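Local coordinates for protein Phenylalanine/tyrosine ammonia-lyase (Rhodosporidium toruloides, PDB 1Y2M) that catalyses the non-oxidative deamination of L-phenylalanine and L-tyrosine to trans-cinnamate and p-coumarate, the committing step of phenylpropanoid metabolism, at residues S58-D63 and R80-K85; I171-L176 and V186-L191; L52-D57 and L69-S74. All coordinates share one frame; numbering follows the deposited sequence.

Contact 1: residues S58-D63 and R80-K85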
loop_
_atom_site.group_PDB
_atom_site.type_symbol
_atom_site.label_atom_id
_atom_site.label_comp_id
_atom_site.label_asym_id
_atom_site.label_seq_id
_atom_site.Cartn_x
_atom_site.Cartn_y
_atom_site.Cartn_z
ATOM N N SER B 58 41.690 5.592 14.174
ATOM C CA SER B 58 42.070 4.795 15.321
ATOM C C SER B 58 41.185 3.572 15.397
ATOM O O SER B 58 40.082 3.541 14.863
ATOM C CB SER B 58 41.959 5.597 16.606
ATOM O OG SER B 58 40.642 6.046 16.788
ATOM N N THR B 59 41.696 2.545 16.043
ATOM C CA THR B 59 41.035 1.273 15.957
ATOM C C THR B 59 39.766 1.245 16.778
ATOM O O THR B 59 39.733 1.665 17.950
ATOM C CB THR B 59 41.982 0.160 16.423
ATOM O OG1 THR B 59 43.143 0.169 15.582
ATOM C CG2 THR B 59 41.292 -1.222 16.344
ATOM N N LEU B 60 38.736 0.682 16.163
ATOM C CA LEU B 60 37.474 0.434 16.841
ATOM C C LEU B 60 37.615 -0.861 17.595
ATOM O O LEU B 60 37.705 -1.921 16.987
ATOM C CB LEU B 60 36.338 0.354 15.833
ATOM C CG LEU B 60 34.965 -0.027 16.384
ATOM C CD1 LEU B 60 34.479 0.948 17.490
ATOM C CD2 LEU B 60 33.920 -0.123 15.259
ATOM N N GLU B 61 37.632 -0.757 18.917
ATOM C CA GLU B 61 37.744 -1.888 19.812
ATOM C C GLU B 61 36.372 -2.389 20.238
ATOM O O GLU B 61 35.596 -1.666 20.861
ATOM C CB GLU B 61 38.558 -1.507 21.052
ATOM C CG GLU B 61 40.060 -1.521 20.796
ATOM C CD GLU B 61 40.886 -1.550 22.092
ATOM O OE1 GLU B 61 40.823 -0.516 22.783
ATOM O OE2 GLU B 61 41.572 -2.576 22.406
ATOM N N LEU B 62 36.053 -3.610 19.856
ATOM C CA LEU B 62 34.739 -4.196 20.111
ATOM C C LEU B 62 34.728 -4.972 21.426
ATOM O O LEU B 62 35.559 -5.860 21.651
ATOM C CB LEU B 62 34.364 -5.143 18.976
ATOM C CG LEU B 62 34.271 -4.478 17.622
ATOM C CD1 LEU B 62 33.945 -5.501 16.543
ATOM C CD2 LEU B 62 33.271 -3.322 17.653
ATOM N N ASP B 63 33.801 -4.600 22.305
ATOM C CA ASP B 63 33.713 -5.212 23.607
ATOM C C ASP B 63 32.348 -5.805 23.924
ATOM O O ASP B 63 32.146 -6.270 25.027
ATOM C CB ASP B 63 34.146 -4.231 24.721
ATOM C CG ASP B 63 33.254 -3.002 24.818
ATOM O OD1 ASP B 63 32.046 -3.100 24.589
ATOM O OD2 ASP B 63 33.749 -1.912 25.144
ATOM N N ARG B 80 37.708 2.190 8.810
ATOM C CA ARG B 80 38.288 2.197 10.132
ATOM C C ARG B 80 38.712 0.820 10.564
ATOM O O ARG B 80 37.943 -0.132 10.364
ATOM C CB ARG B 80 37.273 2.660 11.143
ATOM C CG ARG B 80 37.875 2.876 12.521
ATOM C CD ARG B 80 36.806 3.438 13.355
ATOM N NE ARG B 80 37.232 3.733 14.723
ATOM C CZ ARG B 80 36.368 4.083 15.664
ATOM N NH1 ARG B 80 35.066 4.235 15.357
ATOM N NH2 ARG B 80 36.799 4.301 16.892
ATOM N N PRO B 81 39.920 0.686 11.135
ATOM C CA PRO B 81 40.342 -0.636 11.599
ATOM C C PRO B 81 39.438 -1.122 12.726
ATOM O O PRO B 81 38.970 -0.311 13.515
ATOM C CB PRO B 81 41.743 -0.397 12.150
ATOM C CG PRO B 81 42.196 0.847 11.535
ATOM C CD PRO B 81 40.973 1.687 11.343
ATOM N N VAL B 82 39.245 -2.427 12.834
ATOM C CA VAL B 82 38.340 -3.007 13.819
ATOM C C VAL B 82 39.066 -4.177 14.473
ATOM O O VAL B 82 39.730 -4.969 13.784
ATOM C CB VAL B 82 37.017 -3.478 13.159
ATOM C CG1 VAL B 82 36.114 -4.195 14.141
ATOM C CG2 VAL B 82 36.311 -2.330 12.508
ATOM N N ARG B 83 38.980 -4.274 15.794
ATOM C CA ARG B 83 39.465 -5.456 16.498
ATOM C C ARG B 83 38.619 -5.773 17.741
ATOM O O ARG B 83 37.992 -4.901 18.332
ATOM C CB ARG B 83 40.947 -5.257 16.917
ATOM C CG ARG B 83 41.960 -5.302 15.758
ATOM C CD ARG B 83 43.356 -4.810 16.183
ATOM N NE ARG B 83 44.473 -5.611 15.666
ATOM C CZ ARG B 83 44.802 -6.832 16.109
ATOM N NH1 ARG B 83 44.077 -7.436 17.051
ATOM N NH2 ARG B 83 45.851 -7.472 15.589
ATOM N N VAL B 84 38.615 -7.029 18.135
ATOM C CA VAL B 84 38.119 -7.383 19.455
ATOM C C VAL B 84 39.004 -6.711 20.484
ATOM O O VAL B 84 40.210 -6.791 20.427
ATOM C CB VAL B 84 38.126 -8.902 19.685
ATOM C CG1 VAL B 84 37.707 -9.220 21.100
ATOM C CG2 VAL B 84 37.218 -9.588 18.689
ATOM N N LYS B 85 38.384 -6.085 21.477
ATOM C CA LYS B 85 39.134 -5.397 22.505
ATOM C C LYS B 85 40.242 -6.286 23.066
ATOM O O LYS B 85 40.025 -7.454 23.379
ATOM C CB LYS B 85 38.212 -4.935 23.629
ATOM C CG LYS B 85 38.958 -4.164 24.683
ATOM C CD LYS B 85 38.067 -3.294 25.515
ATOM C CE LYS B 85 38.849 -2.606 26.638
ATOM N NZ LYS B 85 38.345 -3.098 27.936
HETATM O O HOH W 1 39.273 4.268 18.231
#

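Contact 2: residues I171-L176 and V186-L191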
loop_
_atom_site.group_PDB
_atom_site.type_symbol
_atom_site.label_atom_id
_atom_site.label_comp_id
_atom_site.label_asym_id
_atom_site.label_seq_id
_atom_site.Cartn_x
_atom_site.Cartn_y
_atom_site.Cartn_z
ATOM N N ILE B 171 29.241 -5.779 13.279
ATOM C CA ILE B 171 28.177 -6.040 14.279
ATOM C C ILE B 171 28.234 -7.508 14.668
ATOM O O ILE B 171 28.088 -7.856 15.828
ATOM C CB ILE B 171 26.781 -5.653 13.735
ATOM C CG1 ILE B 171 26.709 -4.144 13.527
ATOM C CG2 ILE B 171 25.654 -6.229 14.541
ATOM C CD1 ILE B 171 25.489 -3.698 12.696
ATOM N N ARG B 172 28.461 -8.379 13.687
ATOM C CA ARG B 172 28.525 -9.815 13.982
ATOM C C ARG B 172 29.616 -10.087 15.014
ATOM O O ARG B 172 29.376 -10.804 15.990
ATOM C CB ARG B 172 28.802 -10.638 12.721
ATOM C CG ARG B 172 29.036 -12.108 12.992
ATOM C CD ARG B 172 28.165 -12.545 14.197
ATOM N NE ARG B 172 27.048 -13.228 13.736
ATOM C CZ ARG B 172 25.921 -13.503 14.383
ATOM N NH1 ARG B 172 25.612 -13.153 15.641
ATOM N NH2 ARG B 172 25.068 -14.175 13.692
ATOM N N VAL B 173 30.800 -9.509 14.837
ATOM C CA VAL B 173 31.874 -9.694 15.800
ATOM C C VAL B 173 31.463 -9.183 17.183
ATOM O O VAL B 173 31.648 -9.862 18.198
ATOM C CB VAL B 173 33.203 -9.035 15.356
ATOM C CG1 VAL B 173 34.233 -9.064 16.452
ATOM C CG2 VAL B 173 33.737 -9.736 14.088
ATOM N N ASN B 174 30.953 -7.961 17.220
ATOM C CA ASN B 174 30.581 -7.377 18.492
ATOM C C ASN B 174 29.607 -8.278 19.212
ATOM O O ASN B 174 29.769 -8.509 20.403
ATOM C CB ASN B 174 29.971 -6.007 18.285
ATOM C CG ASN B 174 29.784 -5.238 19.592
ATOM O OD1 ASN B 174 30.753 -4.829 20.213
ATOM N ND2 ASN B 174 28.522 -5.023 19.986
ATOM N N SER B 175 28.613 -8.787 18.489
ATOM C CA SER B 175 27.536 -9.599 19.104
ATOM C C SER B 175 28.033 -10.942 19.653
ATOM O O SER B 175 27.407 -11.548 20.554
ATOM C CB SER B 175 26.376 -9.840 18.138
ATOM O OG SER B 175 26.761 -10.672 17.062
ATOM N N LEU B 176 29.161 -11.407 19.133
ATOM C CA LEU B 176 29.797 -12.646 19.629
ATOM C C LEU B 176 30.848 -12.448 20.730
ATOM O O LEU B 176 31.254 -13.429 21.367
ATOM C CB LEU B 176 30.405 -13.419 18.455
ATOM C CG LEU B 176 29.394 -13.886 17.384
ATOM C CD1 LEU B 176 30.119 -14.445 16.192
ATOM C CD2 LEU B 176 28.384 -14.911 17.899
ATOM N N VAL B 186 39.425 -16.988 17.545
ATOM C CA VAL B 186 40.049 -17.098 16.240
ATOM C C VAL B 186 39.065 -16.855 15.078
ATOM O O VAL B 186 39.450 -16.301 14.023
ATOM C CB VAL B 186 40.778 -18.439 16.092
ATOM C CG1 VAL B 186 39.836 -19.580 16.073
ATOM C CG2 VAL B 186 41.630 -18.419 14.863
ATOM N N VAL B 187 37.814 -17.261 15.266
ATOM C CA VAL B 187 36.760 -17.032 14.288
ATOM C C VAL B 187 36.440 -15.519 14.197
ATOM O O VAL B 187 36.248 -14.954 13.102
ATOM C CB VAL B 187 35.501 -17.856 14.621
ATOM C CG1 VAL B 187 34.323 -17.487 13.730
ATOM C CG2 VAL B 187 35.804 -19.313 14.502
ATOM N N LEU B 188 36.350 -14.858 15.346
ATOM C CA LEU B 188 36.049 -13.441 15.353
ATOM C C LEU B 188 37.192 -12.684 14.709
ATOM O O LEU B 188 36.965 -11.763 13.898
ATOM C CB LEU B 188 35.818 -12.915 16.788
ATOM C CG LEU B 188 34.763 -13.678 17.604
ATOM C CD1 LEU B 188 34.490 -12.833 18.893
ATOM C CD2 LEU B 188 33.523 -13.985 16.849
ATOM N N GLU B 189 38.419 -13.102 15.025
ATOM C CA GLU B 189 39.596 -12.555 14.374
ATOM C C GLU B 189 39.628 -12.774 12.863
ATOM O O GLU B 189 40.177 -11.964 12.132
ATOM C CB GLU B 189 40.887 -13.106 15.025
ATOM C CG GLU B 189 41.050 -12.605 16.438
ATOM C CD GLU B 189 42.298 -13.198 17.120
ATOM O OE1 GLU B 189 42.783 -14.290 16.707
ATOM O OE2 GLU B 189 42.762 -12.600 18.113
ATOM N N ALA B 190 39.031 -13.852 12.384
ATOM C CA ALA B 190 38.958 -14.084 10.920
ATOM C C ALA B 190 38.137 -12.983 10.265
ATOM O O ALA B 190 38.491 -12.445 9.222
ATOM C CB ALA B 190 38.351 -15.402 10.635
ATOM N N LEU B 191 37.057 -12.610 10.925
ATOM C CA LEU B 191 36.212 -11.498 10.478
ATOM C C LEU B 191 36.907 -10.147 10.564
ATOM O O LEU B 191 36.848 -9.317 9.625
ATOM C CB LEU B 191 34.885 -11.475 11.267
ATOM C CG LEU B 191 33.999 -12.694 11.000
ATOM C CD1 LEU B 191 32.909 -12.786 12.082
ATOM C CD2 LEU B 191 33.412 -12.608 9.594
#

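Contact 3: residues L52-D57 and L69-S74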
loop_
_atom_site.group_PDB
_atom_site.type_symbol
_atom_site.label_atom_id
_atom_site.label_comp_id
_atom_site.label_asym_id
_atom_site.label_seq_id
_atom_site.Cartn_x
_atom_site.Cartn_y
_atom_site.Cartn_z
ATOM N N LEU B 52 29.158 11.935 13.668
ATOM C CA LEU B 52 30.137 12.499 12.764
ATOM C C LEU B 52 31.482 12.624 13.438
ATOM O O LEU B 52 32.492 12.750 12.758
ATOM C CB LEU B 52 29.652 13.856 12.209
ATOM C CG LEU B 52 28.430 13.813 11.274
ATOM C CD1 LEU B 52 28.044 15.217 10.870
ATOM C CD2 LEU B 52 28.647 12.982 10.023
ATOM N N ALA B 53 31.491 12.593 14.767
ATOM C CA ALA B 53 32.731 12.629 15.552
ATOM C C ALA B 53 33.397 11.247 15.691
ATOM O O ALA B 53 34.486 11.148 16.242
ATOM C CB ALA B 53 32.446 13.205 16.939
ATOM N N ALA B 54 32.758 10.172 15.233
ATOM C CA ALA B 54 33.375 8.841 15.312
ATOM C C ALA B 54 34.747 8.873 14.630
ATOM O O ALA B 54 34.846 9.347 13.496
ATOM C CB ALA B 54 32.509 7.826 14.642
ATOM N N PRO B 55 35.815 8.416 15.325
ATOM C CA PRO B 55 37.150 8.269 14.702
ATOM C C PRO B 55 37.102 7.440 13.429
ATOM O O PRO B 55 36.284 6.524 13.337
ATOM C CB PRO B 55 37.966 7.519 15.769
ATOM C CG PRO B 55 37.296 7.784 17.020
ATOM C CD PRO B 55 35.829 8.029 16.743
ATOM N N THR B 56 37.944 7.752 12.451
ATOM C CA THR B 56 38.078 6.862 11.274
ATOM C C THR B 56 39.459 6.199 11.164
ATOM O O THR B 56 39.650 5.247 10.396
ATOM C CB THR B 56 37.774 7.592 9.979
ATOM O OG1 THR B 56 38.696 8.689 9.834
ATOM C CG2 THR B 56 36.324 8.078 9.970
ATOM N N ASP B 57 40.410 6.705 11.936
ATOM C CA ASP B 57 41.807 6.273 11.841
ATOM C C ASP B 57 42.150 5.299 12.959
ATOM O O ASP B 57 42.850 4.296 12.738
ATOM C CB ASP B 57 42.724 7.512 11.904
ATOM C CG ASP B 57 42.420 8.415 13.120
ATOM O OD1 ASP B 57 41.235 8.482 13.562
ATOM O OD2 ASP B 57 43.363 9.053 13.648
ATOM N N LEU B 69 26.331 3.690 16.748
ATOM C CA LEU B 69 25.994 3.691 15.353
ATOM C C LEU B 69 26.965 4.470 14.488
ATOM O O LEU B 69 27.292 4.059 13.357
ATOM C CB LEU B 69 24.548 4.163 15.154
ATOM C CG LEU B 69 23.454 3.376 15.877
ATOM C CD1 LEU B 69 22.108 3.821 15.390
ATOM C CD2 LEU B 69 23.713 1.928 15.612
ATOM N N GLY B 70 27.504 5.562 15.037
ATOM C CA GLY B 70 28.590 6.258 14.352
ATOM C C GLY B 70 29.795 5.361 14.120
ATOM O O GLY B 70 30.403 5.423 13.050
ATOM N N ASP B 71 30.123 4.521 15.112
ATOM C CA ASP B 71 31.233 3.565 15.002
ATOM C C ASP B 71 30.958 2.603 13.862
ATOM O O ASP B 71 31.854 2.303 13.057
ATOM C CB ASP B 71 31.330 2.706 16.244
ATOM C CG ASP B 71 31.867 3.415 17.466
ATOM O OD1 ASP B 71 32.708 4.346 17.342
ATOM O OD2 ASP B 71 31.502 2.945 18.596
ATOM N N VAL B 72 29.710 2.106 13.795
ATOM C CA VAL B 72 29.337 1.139 12.739
ATOM C C VAL B 72 29.562 1.749 11.357
ATOM O O VAL B 72 30.203 1.156 10.473
ATOM C CB VAL B 72 27.886 0.639 12.894
ATOM C CG1 VAL B 72 27.433 -0.097 11.638
ATOM C CG2 VAL B 72 27.708 -0.235 14.161
ATOM N N VAL B 73 29.071 2.971 11.191
ATOM C CA VAL B 73 29.235 3.662 9.900
ATOM C C VAL B 73 30.734 3.871 9.606
ATOM O O VAL B 73 31.175 3.682 8.481
ATOM C CB VAL B 73 28.506 5.002 9.887
ATOM C CG1 VAL B 73 28.800 5.769 8.551
ATOM C CG2 VAL B 73 27.011 4.795 10.025
ATOM N N SER B 74 31.524 4.244 10.607
ATOM C CA SER B 74 32.976 4.427 10.364
ATOM C C SER B 74 33.658 3.169 9.860
ATOM O O SER B 74 34.499 3.212 8.953
ATOM C CB SER B 74 33.704 4.963 11.585
ATOM O OG SER B 74 33.682 4.080 12.706
#

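Contact 1: residues S58-D63 and R80-K85
A two-stranded parallel sheet, the strand pair of a beta-alpha-beta unit, is made where Leu60 meets Val82 and Leu62 meets Val84. Its ladder starts with Leu60 N donating to Pro81 O (2.8 Å). Leu60 O then takes Arg83 N, Leu62 N gives to Arg83 O, and Leu62 O receives Lys85 N, so Leu60 bonds to Pro81 and Arg83, on either side of its partner Val82, and Leu62 to Arg83 and Lys85, on either side of Val84, the parallel pattern. Proline suits position 81 because only its carbonyl is asked to bond.

Leu60, Leu62, Val82 and Val84 share one face, which turns inward to helices 69-77, 162-176 and 185-197; on it Leu62 CD1 presses against Val82 CG1 at a tight 3.5 Å. Glu61 and Arg83 hold the other, exposed face, where charged chains can reach solvent. Helix 69-77 carries the chain from one strand to the next in this crossover.

Before the strands proper, Arg80 reaches across with CG anti to its backbone nitrogen (chi1 -172°) and the chain extended as far as NE. NE donates to Ser58 O (2.9 Å, N-H...O 164°), which lies at the guanidinium edge, in plane. Leu60 CB sits over the middle of one guanidinium face, 3.6 Å above it. A water accepts from Arg80 NH2 and donates to Thr59 O, while NH1 goes to Asp71. A leucine in place of Arg80 would probably leave Ser58 O without its donor and the Asp71 carboxylate without its countercharge.

Contact 2: residues I171-L176 and V186-L191
Val173 fits against Leu188 and Leu191 where two nearly antiparallel helical segments, 160° between their directions, pack with axes 9.7 Å apart. Such a spacing suits branched aliphatic side chains, and the grip is purely apolar. Packing is closest at two points. The side chains of Leu176 and Leu188 cross at a slant, CD1 of the first 3.5 Å from CD2 of the second, tighter than usual carbon contact, and the same Leu188 methyl also lies against Leu176 CB. One turn away, Val173 CG2 touches Leu191 CB at 3.5 Å as the two side chains run past each other in opposite senses. With CG1 anti to the backbone N (chi1 172°), CG2 falls anti to the carbonyl carbon and is the methyl that touches Leu191; CG1 makes the looser contact with Leu188 CB at 4.2 Å.

The flank at Arg172 is thinly packed: its CG has one contact, 4.0 Å from Leu191 CD1. The chain bends at chi2 and chi3 and takes the guanidinium to Ser175 OG (NH1, 3.1 Å) and to the backbone oxygen of Asn270. On the far side of helix 185-197, Glu189 points away from the contact and Val186 is exposed. Helices 215-225 and 264-269 close over Leu191, whereas Val173 also leans on Leu62 of strand 60-62.

Contact 3: residues L52-D57 and L69-S74
Ala54, in the loop that leads from helix 44-52 into the first strand of a beta-alpha-beta unit, lays its methyl on the first turn of that unit's helix, 69-77. CB comes to 3.6 Å from Gly70 O and nearly as close to the carbonyl carbon of that residue, so the methyl lies against a bare peptide. Small residues suit both places: the CA atoms of Ala54 and Gly70 are only 5.5 Å apart, and Gly70 has no side chain on the side it turns to the loop, where the methyl of Ala54 lies.

One turn on, Ser74 takes over the contact. Its CB approaches Pro55 O at 3.5 Å, with Ala54 CB and Thr56 CG2 at a looser distance on the loop side. The serine hydroxyl stands between its backbone nitrogen and its carbonyl carbon (chi1 64°), a rotamer that lets OG fold back along the helix and donate to Asp71 O. A serine fits here because it can satisfy its hydroxyl on its own helix while its CB makes the closer approach to Pro55 O.

Asp71 leaves the helix directed away from the loop, with CG anti to the carbonyl carbon (chi1 -73°), yet its carboxylate returns enough for OD1 to come within 4.4 Å of Ala54 CB. Arg80, whose side chain also lies against Pro55, is the common partner of Asp71 OD1 and Ser74 OG, which stand three residues apart on the helix. The bond from Ser74 OG to Asp71 O is short, 2.6 Å, with the hydroxyl tilted 25° from the plane of that carbonyl.

Overall arrangement
The helix of contact 3 is the crossover between the two strands of contact 1, and the segments of these two contacts alternate along the chain. Their centres lie 11 Å apart, and Arg80 joins them: its NH1 is 3.1 Å from Asp71 OD1. Contact 2, formed later in the chain, is also centred 11 Å from contact 1 and packs on the sheet's aliphatic face, with Leu62 CD1 3.6 Å from Val173 CG1. Contacts 2 and 3 barely meet, through Ile171 and Val72. Contact 2 comes nearest the active site: the Arg172 side chain is about 5 Å from that of Asn270, a probable cinnamate-binding residue, whereas contacts 1 and 3 lie away from it.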